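Local coordinates for electron transfer flavoprotein, beta subunit (Thermotoga maritima, PDB 7KOE), which binds FAD and, as the beta subunit of an electron transfer flavoprotein, probably passes electrons between redox partners, at residues K78-L89 / N209-P218; L155-E163 / V173-F182. All coordinates share one frame; numbering follows the deposited sequence.

In the fold
Following the chain from its N terminus, helix 78-85 comes after strand 66-72 of the parallel core of the sheet. Contact 1 sets it against helix 207-214 and so closes a loop of 119 residues. That loop carries strands 91-95 and 128-132 with their helices, and nested inside it lies contact 2, which closes only nine residues between the arms of the hairpin 154-162/171-177. Contact 1 thus joins two helices at one side of the FAD-binding fold, whereas contact 2 pairs the strands that extend the sheet beyond strand 191-195 toward the partner subunit. Their centres are 29 Å apart, with nearest atoms about 14 Å apart, so the two do not touch.

Contact 1 (K78-L89 / N209-P218); sequences KEALKDAIAFGL and NLIRAIRYEP
I85 wedges between two partners from 209-218, R212 and Y216. The I85 and Y216 side chains cross at about a right angle, and CG1, set beside the I85 backbone N (chi1 -53°), lies 3.8 Å from CD2 of Y216. The other branch, CG2, lies over one face of each flat group, the Y216 ring and the R212 guanidinium. The guanidinium is held at its edge, where R212 NH1 donates to L89 O (2.7 Å) almost straight along the C=O axis, while NH2 adds a weak bond to the same oxygen. That carbonyl, with a weak bond from NH2 to D90 O, limits the rotation of the group. Where helix 78-85 gives way to its closing turn, A86 CB lies 3.9 Å from A213 CB, which also meets I85 CB. Such small residues permit close packing: the two helix axes approach to 8.0 Å and run nearly antiparallel, at 154°. These helices belong to the layer flanking the parallel core of the sheet in a Rossmann-like, HUP-clan fold. Toward the start of helix 78-85, K82 bends at its third and fourth torsions and brings NZ to I214 O (3.0 Å), a carbonyl at the C-terminal end of the other helix. K78 reaches E217 through a salt bridge, NZ to OE2 at 3.3 Å, approaching from above the carboxylate plane, and its CB rests 4.0 Å from P218 CG. L81 CD1 meets P218 CB. In the second shell, Y216 OH is hydrogen-bonded to E91 OE1 and A92 N, which positions the ring that I85 touches; N209, packed over G88 CA, is held through ND2 by D206. L81 also packs on strands 66-72 and 91-95, its side chain about 8 Å from the bound FAD.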
loop_
_atom_site.group_PDB
_atom_site.type_symbol
_atom_site.label_atom_id
_atom_site.label_comp_id
_atom_site.label_asym_id
_atom_site.label_seq_id
_atom_site.Cartn_x
_atom_site.Cartn_y
_atom_site.Cartn_z
ATOM N N LYS A 78 9.701 -36.422 -3.474
ATOM C CA LYS A 78 9.268 -37.797 -3.289
ATOM C C LYS A 78 8.128 -38.171 -4.219
ATOM O O LYS A 78 7.825 -39.359 -4.353
ATOM C CB LYS A 78 8.849 -38.038 -1.836
ATOM C CG LYS A 78 7.412 -37.663 -1.516
ATOM C CD LYS A 78 7.079 -37.956 -0.067
ATOM C CE LYS A 78 6.871 -39.440 0.167
ATOM N NZ LYS A 78 5.519 -39.877 -0.267
ATOM N N GLU A 79 7.493 -37.188 -4.860
ATOM C CA GLU A 79 6.461 -37.478 -5.842
ATOM C C GLU A 79 7.058 -37.796 -7.201
ATOM O O GLU A 79 6.427 -38.490 -8.003
ATOM C CB GLU A 79 5.493 -36.303 -5.948
ATOM C CG GLU A 79 4.963 -35.821 -4.607
ATOM C CD GLU A 79 4.169 -36.885 -3.864
ATOM O OE1 GLU A 79 3.395 -37.622 -4.511
ATOM O OE2 GLU A 79 4.317 -36.979 -2.627
ATOM N N ALA A 80 8.261 -37.291 -7.480
ATOM C CA ALA A 80 8.993 -37.741 -8.655
ATOM C C ALA A 80 9.496 -39.161 -8.465
ATOM O O ALA A 80 9.491 -39.960 -9.405
ATOM C CB ALA A 80 10.158 -36.801 -8.944
ATOM N N LEU A 81 9.926 -39.497 -7.253
ATOM C CA LEU A 81 10.364 -40.856 -6.975
ATOM C C LEU A 81 9.218 -41.849 -7.005
ATOM O O LEU A 81 9.452 -43.034 -7.245
ATOM C CB LEU A 81 11.057 -40.915 -5.623
ATOM C CG LEU A 81 12.518 -40.514 -5.702
ATOM C CD1 LEU A 81 13.015 -40.218 -4.326
ATOM C CD2 LEU A 81 13.317 -41.623 -6.337
ATOM N N LYS A 82 7.991 -41.397 -6.768
ATOM C CA LYS A 82 6.851 -42.284 -6.925
ATOM C C LYS A 82 6.454 -42.427 -8.384
ATOM O O LYS A 82 5.972 -43.486 -8.782
ATOM C CB LYS A 82 5.676 -41.782 -6.089
ATOM C CG LYS A 82 5.860 -42.033 -4.609
ATOM C CD LYS A 82 4.983 -41.137 -3.771
ATOM C CE LYS A 82 3.550 -41.600 -3.810
ATOM N NZ LYS A 82 2.874 -41.379 -2.507
ATOM N N ASP A 83 6.680 -41.402 -9.204
ATOM C CA ASP A 83 6.413 -41.528 -10.632
ATOM C C ASP A 83 7.422 -42.415 -11.346
ATOM O O ASP A 83 7.167 -42.824 -12.480
ATOM C CB ASP A 83 6.390 -40.152 -11.289
ATOM C CG ASP A 83 5.152 -39.363 -10.939
ATOM O OD1 ASP A 83 4.089 -39.984 -10.737
ATOM O OD2 ASP A 83 5.240 -38.121 -10.868
ATOM N N ALA A 84 8.560 -42.709 -10.719
ATOM C CA ALA A 84 9.527 -43.633 -11.287
ATOM C C ALA A 84 9.178 -45.081 -10.982
ATOM O O ALA A 84 9.569 -45.977 -11.733
ATOM C CB ALA A 84 10.919 -43.310 -10.758
ATOM N N ILE A 85 8.453 -45.331 -9.891
ATOM C CA ILE A 85 8.008 -46.680 -9.571
ATOM C C ILE A 85 6.860 -47.099 -10.483
ATOM O O ILE A 85 6.629 -48.297 -10.686
ATOM C CB ILE A 85 7.648 -46.742 -8.072
ATOM C CG1 ILE A 85 8.818 -46.232 -7.243
ATOM C CG2 ILE A 85 7.368 -48.149 -7.597
ATOM C CD1 ILE A 85 10.086 -47.027 -7.434
ATOM N N ALA A 86 6.169 -46.133 -11.095
ATOM C CA ALA A 86 5.127 -46.435 -12.069
ATOM C C ALA A 86 5.672 -47.101 -13.325
ATOM O O ALA A 86 4.914 -47.766 -14.034
ATOM C CB ALA A 86 4.380 -45.160 -12.447
ATOM N N PHE A 87 6.966 -46.955 -13.607
ATOM C CA PHE A 87 7.599 -47.656 -14.714
ATOM C C PHE A 87 7.773 -49.144 -14.452
ATOM O O PHE A 87 8.068 -49.886 -15.392
ATOM C CB PHE A 87 8.960 -47.037 -15.010
ATOM C CG PHE A 87 8.892 -45.783 -15.815
ATOM C CD1 PHE A 87 8.911 -45.835 -17.194
ATOM C CD2 PHE A 87 8.812 -44.554 -15.195
ATOM C CE1 PHE A 87 8.851 -44.680 -17.940
ATOM C CE2 PHE A 87 8.751 -43.397 -15.936
ATOM C CZ PHE A 87 8.772 -43.461 -17.310
ATOM N N GLY A 88 7.604 -49.594 -13.222
ATOM C CA GLY A 88 7.796 -50.976 -12.869
ATOM C C GLY A 88 9.035 -51.252 -12.062
ATOM O O GLY A 88 9.427 -52.417 -11.947
ATOM N N LEU A 89 9.653 -50.228 -11.492
ATOM C CA LEU A 89 10.937 -50.353 -10.831
ATOM C C LEU A 89 10.763 -50.958 -9.443
ATOM O O LEU A 89 9.663 -50.995 -8.889
ATOM C CB LEU A 89 11.608 -48.987 -10.734
ATOM C CG LEU A 89 12.548 -48.556 -11.858
ATOM C CD1 LEU A 89 11.895 -48.481 -13.223
ATOM C CD2 LEU A 89 13.134 -47.227 -11.498
ATOM N N ASN A 209 1.268 -51.213 -11.734
ATOM C CA ASN A 209 2.466 -50.486 -11.348
ATOM C C ASN A 209 2.161 -49.071 -10.895
ATOM O O ASN A 209 2.842 -48.561 -10.001
ATOM C CB ASN A 209 3.460 -50.446 -12.508
ATOM C CG ASN A 209 4.230 -51.731 -12.645
ATOM O OD1 ASN A 209 4.731 -52.277 -11.663
ATOM N ND2 ASN A 209 4.325 -52.234 -13.868
ATOM N N LEU A 210 1.153 -48.425 -11.487
ATOM C CA LEU A 210 0.795 -47.071 -11.077
ATOM C C LEU A 210 0.102 -47.066 -9.723
ATOM O O LEU A 210 0.331 -46.166 -8.911
ATOM C CB LEU A 210 -0.095 -46.423 -12.135
ATOM C CG LEU A 210 -0.619 -45.022 -11.831
ATOM C CD1 LEU A 210 0.400 -43.976 -12.213
ATOM C CD2 LEU A 210 -1.910 -44.780 -12.549
ATOM N N ILE A 211 -0.743 -48.065 -9.461
ATOM C CA ILE A 211 -1.378 -48.190 -8.152
ATOM C C ILE A 211 -0.335 -48.505 -7.091
ATOM O O ILE A 211 -0.356 -47.931 -5.997
ATOM C CB ILE A 211 -2.496 -49.246 -8.214
ATOM C CG1 ILE A 211 -3.742 -48.625 -8.835
ATOM C CG2 ILE A 211 -2.804 -49.850 -6.859
ATOM C CD1 ILE A 211 -4.729 -49.619 -9.314
ATOM N N ARG A 212 0.629 -49.371 -7.421
ATOM C CA ARG A 212 1.760 -49.620 -6.535
ATOM C C ARG A 212 2.622 -48.376 -6.362
ATOM O O ARG A 212 3.210 -48.173 -5.296
ATOM C CB ARG A 212 2.603 -50.775 -7.076
ATOM C CG ARG A 212 3.691 -51.238 -6.132
ATOM C CD ARG A 212 4.679 -52.170 -6.787
ATOM N NE ARG A 212 5.970 -52.079 -6.119
ATOM C CZ ARG A 212 7.101 -51.745 -6.727
ATOM N NH1 ARG A 212 7.103 -51.498 -8.027
ATOM N NH2 ARG A 212 8.229 -51.676 -6.037
ATOM N N ALA A 213 2.686 -47.524 -7.383
ATOM C CA ALA A 213 3.439 -46.280 -7.278
ATOM C C ALA A 213 2.777 -45.289 -6.335
ATOM O O ALA A 213 3.464 -44.461 -5.730
ATOM C CB ALA A 213 3.597 -45.653 -8.657
ATOM N N ILE A 214 1.454 -45.347 -6.201
ATOM C CA ILE A 214 0.750 -44.411 -5.331
ATOM C C ILE A 214 0.951 -44.781 -3.869
ATOM O O ILE A 214 1.319 -43.937 -3.047
ATOM C CB ILE A 214 -0.741 -44.356 -5.706
ATOM C CG1 ILE A 214 -0.912 -43.695 -7.065
ATOM C CG2 ILE A 214 -1.518 -43.572 -4.686
ATOM C CD1 ILE A 214 -2.107 -44.179 -7.809
ATOM N N ARG A 215 0.736 -46.045 -3.524
ATOM C CA ARG A 215 0.943 -46.489 -2.146
ATOM C C ARG A 215 2.363 -47.001 -1.931
ATOM O O ARG A 215 2.587 -48.094 -1.420
ATOM C CB ARG A 215 -0.087 -47.548 -1.777
ATOM C CG ARG A 215 -0.328 -48.588 -2.841
ATOM C CD ARG A 215 -1.143 -49.744 -2.312
ATOM N NE ARG A 215 -2.492 -49.336 -1.944
ATOM C CZ ARG A 215 -3.590 -49.775 -2.546
ATOM N NH1 ARG A 215 -3.499 -50.635 -3.548
ATOM N NH2 ARG A 215 -4.779 -49.352 -2.146
ATOM N N TYR A 216 3.342 -46.190 -2.316
ATOM C CA TYR A 216 4.746 -46.504 -2.117
ATOM C C TYR A 216 5.417 -45.349 -1.399
ATOM O O TYR A 216 5.161 -44.183 -1.708
ATOM C CB TYR A 216 5.470 -46.767 -3.437
ATOM C CG TYR A 216 6.898 -47.197 -3.244
ATOM C CD1 TYR A 216 7.196 -48.466 -2.770
ATOM C CD2 TYR A 216 7.948 -46.334 -3.518
ATOM C CE1 TYR A 216 8.497 -48.863 -2.579
ATOM C CE2 TYR A 216 9.248 -46.721 -3.326
ATOM C CZ TYR A 216 9.515 -47.985 -2.859
ATOM O OH TYR A 216 10.812 -48.375 -2.663
ATOM N N GLU A 217 6.280 -45.678 -0.444
ATOM C CA GLU A 217 7.042 -44.677 0.280
ATOM C C GLU A 217 8.518 -44.859 -0.021
ATOM O O GLU A 217 9.086 -45.908 0.322
ATOM C CB GLU A 217 6.785 -44.783 1.777
ATOM C CG GLU A 217 5.465 -44.178 2.204
ATOM C CD GLU A 217 5.469 -42.669 2.117
ATOM O OE1 GLU A 217 6.540 -42.064 2.324
ATOM O OE2 GLU A 217 4.400 -42.089 1.840
ATOM N N PRO A 218 9.163 -43.893 -0.673
ATOM C CA PRO A 218 10.595 -44.016 -0.953
ATOM C C PRO A 218 11.430 -43.956 0.314
ATOM O O PRO A 218 11.088 -43.276 1.282
ATOM C CB PRO A 218 10.879 -42.816 -1.861
ATOM C CG PRO A 218 9.774 -41.871 -1.600
ATOM C CD PRO A 218 8.581 -42.711 -1.325
#

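Contact 2 (L155-E163 / V173-F182); sequences LGAYVVRIE and VIVRRLDQGF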
loop_
_atom_site.group_PDB
_atom_site.type_symbol
_atom_site.label_atom_id
_atom_site.label_comp_id
_atom_site.label_asym_id
_atom_site.label_seq_id
_atom_site.Cartn_x
_atom_site.Cartn_y
_atom_site.Cartn_z
ATOM N N LEU A 155 32.205 -44.223 -18.644
ATOM C CA LEU A 155 31.199 -43.220 -18.963
ATOM C C LEU A 155 30.789 -43.369 -20.420
ATOM O O LEU A 155 31.558 -43.034 -21.325
ATOM C CB LEU A 155 31.721 -41.813 -18.708
ATOM C CG LEU A 155 30.713 -40.733 -19.087
ATOM C CD1 LEU A 155 29.526 -40.764 -18.152
ATOM C CD2 LEU A 155 31.366 -39.384 -19.072
ATOM N N GLY A 156 29.587 -43.874 -20.650
ATOM C CA GLY A 156 29.004 -43.759 -21.967
ATOM C C GLY A 156 27.950 -42.681 -21.972
ATOM O O GLY A 156 26.821 -42.916 -21.542
ATOM N N ALA A 157 28.294 -41.501 -22.458
ATOM C CA ALA A 157 27.384 -40.371 -22.423
ATOM C C ALA A 157 26.722 -40.182 -23.777
ATOM O O ALA A 157 27.218 -40.657 -24.798
ATOM C CB ALA A 157 28.120 -39.100 -22.001
ATOM N N TYR A 158 25.576 -39.488 -23.757
ATOM C CA TYR A 158 24.772 -39.157 -24.942
ATOM C C TYR A 158 24.348 -40.404 -25.716
ATOM O O TYR A 158 24.524 -40.498 -26.929
ATOM C CB TYR A 158 25.500 -38.168 -25.854
ATOM C CG TYR A 158 26.138 -37.031 -25.109
ATOM C CD1 TYR A 158 25.380 -35.964 -24.663
ATOM C CD2 TYR A 158 27.498 -37.022 -24.850
ATOM C CE1 TYR A 158 25.954 -34.924 -23.975
ATOM C CE2 TYR A 158 28.080 -35.991 -24.157
ATOM C CZ TYR A 158 27.304 -34.941 -23.726
ATOM O OH TYR A 158 27.877 -33.898 -23.039
ATOM N N VAL A 159 23.767 -41.358 -25.002
ATOM C CA VAL A 159 23.388 -42.636 -25.592
ATOM C C VAL A 159 22.145 -42.454 -26.450
ATOM O O VAL A 159 21.134 -41.911 -25.993
ATOM C CB VAL A 159 23.151 -43.679 -24.497
ATOM C CG1 VAL A 159 22.879 -45.023 -25.105
ATOM C CG2 VAL A 159 24.339 -43.736 -23.598
ATOM N N VAL A 160 22.223 -42.900 -27.702
ATOM C CA VAL A 160 21.086 -42.876 -28.604
ATOM C C VAL A 160 20.529 -44.273 -28.868
ATOM O O VAL A 160 19.314 -44.421 -29.037
ATOM C CB VAL A 160 21.464 -42.172 -29.924
ATOM C CG1 VAL A 160 20.243 -41.880 -30.779
ATOM C CG2 VAL A 160 22.163 -40.885 -29.625
ATOM N N ARG A 161 21.367 -45.303 -28.876
ATOM C CA ARG A 161 20.885 -46.661 -29.065
ATOM C C ARG A 161 21.577 -47.588 -28.083
ATOM O O ARG A 161 22.642 -47.281 -27.547
ATOM C CB ARG A 161 21.116 -47.148 -30.498
ATOM C CG ARG A 161 19.932 -46.954 -31.415
ATOM C CD ARG A 161 20.158 -47.649 -32.742
ATOM N NE ARG A 161 21.286 -47.077 -33.467
ATOM C CZ ARG A 161 21.197 -46.030 -34.279
ATOM N NH1 ARG A 161 20.027 -45.437 -34.472
ATOM N NH2 ARG A 161 22.277 -45.575 -34.898
ATOM N N ILE A 162 20.945 -48.730 -27.845
ATOM C CA ILE A 162 21.496 -49.805 -27.031
ATOM C C ILE A 162 21.424 -51.059 -27.888
ATOM O O ILE A 162 20.331 -51.467 -28.302
ATOM C CB ILE A 162 20.729 -49.992 -25.717
ATOM C CG1 ILE A 162 20.830 -48.749 -24.828
ATOM C CG2 ILE A 162 21.241 -51.207 -24.990
ATOM C CD1 ILE A 162 22.161 -48.567 -24.149
ATOM N N GLU A 163 22.591 -51.607 -28.232
ATOM C CA GLU A 163 22.657 -52.802 -29.113
ATOM C C GLU A 163 22.706 -54.072 -28.262
ATOM O O GLU A 163 21.635 -54.543 -27.839
ATOM C CB GLU A 163 23.875 -52.713 -30.030
ATOM C CG GLU A 163 24.227 -51.293 -30.426
ATOM C CD GLU A 163 23.178 -50.612 -31.288
ATOM O OE1 GLU A 163 21.996 -50.631 -30.897
ATOM O OE2 GLU A 163 23.547 -50.070 -32.347
ATOM N N VAL A 173 27.165 -52.585 -25.715
ATOM C CA VAL A 173 27.418 -51.698 -26.844
ATOM C C VAL A 173 26.335 -50.631 -26.889
ATOM O O VAL A 173 25.147 -50.937 -27.037
ATOM C CB VAL A 173 27.502 -52.468 -28.170
ATOM C CG1 VAL A 173 27.456 -51.512 -29.345
ATOM C CG2 VAL A 173 28.795 -53.238 -28.219
ATOM N N ILE A 174 26.757 -49.381 -26.753
ATOM C CA ILE A 174 25.888 -48.229 -26.887
ATOM C C ILE A 174 26.229 -47.539 -28.199
ATOM O O ILE A 174 27.154 -47.929 -28.904
ATOM C CB ILE A 174 26.038 -47.264 -25.702
ATOM C CG1 ILE A 174 27.395 -46.569 -25.776
ATOM C CG2 ILE A 174 25.928 -48.023 -24.409
ATOM C CD1 ILE A 174 27.459 -45.268 -25.039
ATOM N N VAL A 175 25.451 -46.517 -28.544
ATOM C CA VAL A 175 25.748 -45.644 -29.680
ATOM C C VAL A 175 25.734 -44.219 -29.132
ATOM O O VAL A 175 24.683 -43.582 -29.031
ATOM C CB VAL A 175 24.760 -45.813 -30.839
ATOM C CG1 VAL A 175 25.113 -44.895 -31.977
ATOM C CG2 VAL A 175 24.772 -47.233 -31.345
ATOM N N ARG A 176 26.904 -43.722 -28.749
ATOM C CA ARG A 176 27.035 -42.372 -28.223
ATOM C C ARG A 176 26.980 -41.362 -29.359
ATOM O O ARG A 176 27.602 -41.554 -30.402
ATOM C CB ARG A 176 28.351 -42.238 -27.453
ATOM C CG ARG A 176 29.005 -40.859 -27.508
ATOM C CD ARG A 176 30.458 -40.890 -27.120
ATOM N NE ARG A 176 30.648 -41.115 -25.695
ATOM C CZ ARG A 176 31.828 -41.352 -25.138
ATOM N NH1 ARG A 176 32.917 -41.395 -25.891
ATOM N NH2 ARG A 176 31.922 -41.548 -23.830
ATOM N N ARG A 177 26.223 -40.288 -29.161
ATOM C CA ARG A 177 26.211 -39.183 -30.108
ATOM C C ARG A 177 27.323 -38.199 -29.774
ATOM O O ARG A 177 27.446 -37.758 -28.629
ATOM C CB ARG A 177 24.867 -38.463 -30.085
ATOM C CG ARG A 177 24.863 -37.136 -30.807
ATOM C CD ARG A 177 23.574 -36.405 -30.571
ATOM N NE ARG A 177 22.490 -36.940 -31.382
ATOM C CZ ARG A 177 22.148 -36.462 -32.571
ATOM N NH1 ARG A 177 22.814 -35.442 -33.090
ATOM N NH2 ARG A 177 21.146 -37.009 -33.244
ATOM N N LEU A 178 28.126 -37.862 -30.772
ATOM C CA LEU A 178 29.080 -36.768 -30.691
ATOM C C LEU A 178 28.759 -35.758 -31.786
ATOM O O LEU A 178 27.759 -35.880 -32.495
ATOM C CB LEU A 178 30.515 -37.286 -30.800
ATOM C CG LEU A 178 30.981 -38.098 -29.593
ATOM C CD1 LEU A 178 32.428 -38.504 -29.750
ATOM C CD2 LEU A 178 30.784 -37.316 -28.306
ATOM N N ASP A 179 29.614 -34.747 -31.925
ATOM C CA ASP A 179 29.338 -33.705 -32.906
ATOM C C ASP A 179 29.816 -34.075 -34.302
ATOM O O ASP A 179 29.239 -33.608 -35.290
ATOM C CB ASP A 179 29.963 -32.388 -32.463
ATOM C CG ASP A 179 29.216 -31.759 -31.314
ATOM O OD1 ASP A 179 27.995 -31.991 -31.199
ATOM O OD2 ASP A 179 29.843 -31.024 -30.531
ATOM N N GLN A 180 30.858 -34.896 -34.416
ATOM C CA GLN A 180 31.254 -35.391 -35.726
ATOM C C GLN A 180 30.397 -36.558 -36.184
ATOM O O GLN A 180 30.456 -36.927 -37.361
ATOM C CB GLN A 180 32.726 -35.812 -35.718
ATOM C CG GLN A 180 33.014 -37.115 -34.986
ATOM C CD GLN A 180 33.259 -36.923 -33.505
ATOM O OE1 GLN A 180 32.916 -35.890 -32.938
ATOM N NE2 GLN A 180 33.863 -37.919 -32.872
ATOM N N GLY A 181 29.603 -37.139 -35.291
ATOM C CA GLY A 181 28.762 -38.260 -35.640
ATOM C C GLY A 181 28.601 -39.234 -34.497
ATOM O O GLY A 181 29.257 -39.105 -33.461
ATOM N N PHE A 182 27.725 -40.212 -34.675
ATOM C CA PHE A 182 27.535 -41.244 -33.674
ATOM C C PHE A 182 28.702 -42.221 -33.697
ATOM O O PHE A 182 29.464 -42.286 -34.659
ATOM C CB PHE A 182 26.228 -41.985 -33.923
ATOM C CG PHE A 182 25.077 -41.086 -34.215
ATOM C CD1 PHE A 182 24.478 -40.365 -33.202
ATOM C CD2 PHE A 182 24.596 -40.955 -35.503
ATOM C CE1 PHE A 182 23.418 -39.532 -33.467
ATOM C CE2 PHE A 182 23.535 -40.123 -35.776
ATOM C CZ PHE A 182 22.945 -39.410 -34.755
#
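V173 meets E163 twice: its carbonyl O accepts the E163 backbone N at 2.9 Å, and its CG1 lies against E163 CG. Next along the strand, I174 forms a non-hydrogen-bonded antiparallel pair with I162. Its CG1 sits between the backbone N and carbonyl carbon (chi1 71°), which carries CD1 toward G156 CA and V159 CG2, 3.8 Å from each, while CG2 meets I162 CD1. L193 of strand 191-195 adds to this apolar face. V175 lies alongside R161, the two side chains pointing the same way. It receives V160 N on its O at 2.9 Å and gives its own N to R161 O at 3.1 Å, a bent bond well above the carbonyl plane. Between the firm pairs V159/R176 and I162/I174 the first strand has two residues and the second one, consistent with a classic bulge in which V160 and R161 face V175. R176 lays its CB and CG against A157 O, and bends at chi3 (-72°) to bring its guanidinium edge toward the backbone of 155-157. R177 N donates to Y158 O (2.8 Å, N-H...O angle 168°), just where the first strand turns its corner, and R177 CB rests 3.7 Å from V160 CG2. The chain then reverses, and F182 returns to touch V160 CG2 with CE1 at 4.3 Å, its CE1 also lying over one face of the R177 guanidinium. G181 and F182 pair with a strand of the partner chain, continuing the sheet across the interface. Both buried arginine heads depend in part on that interface: E107 of the chain of electron transfer flavoprotein, in a salt bridge with R176 NH2, probably offsets the R176 charge, while N208 of that chain satisfies R177 NH1 without adding charge.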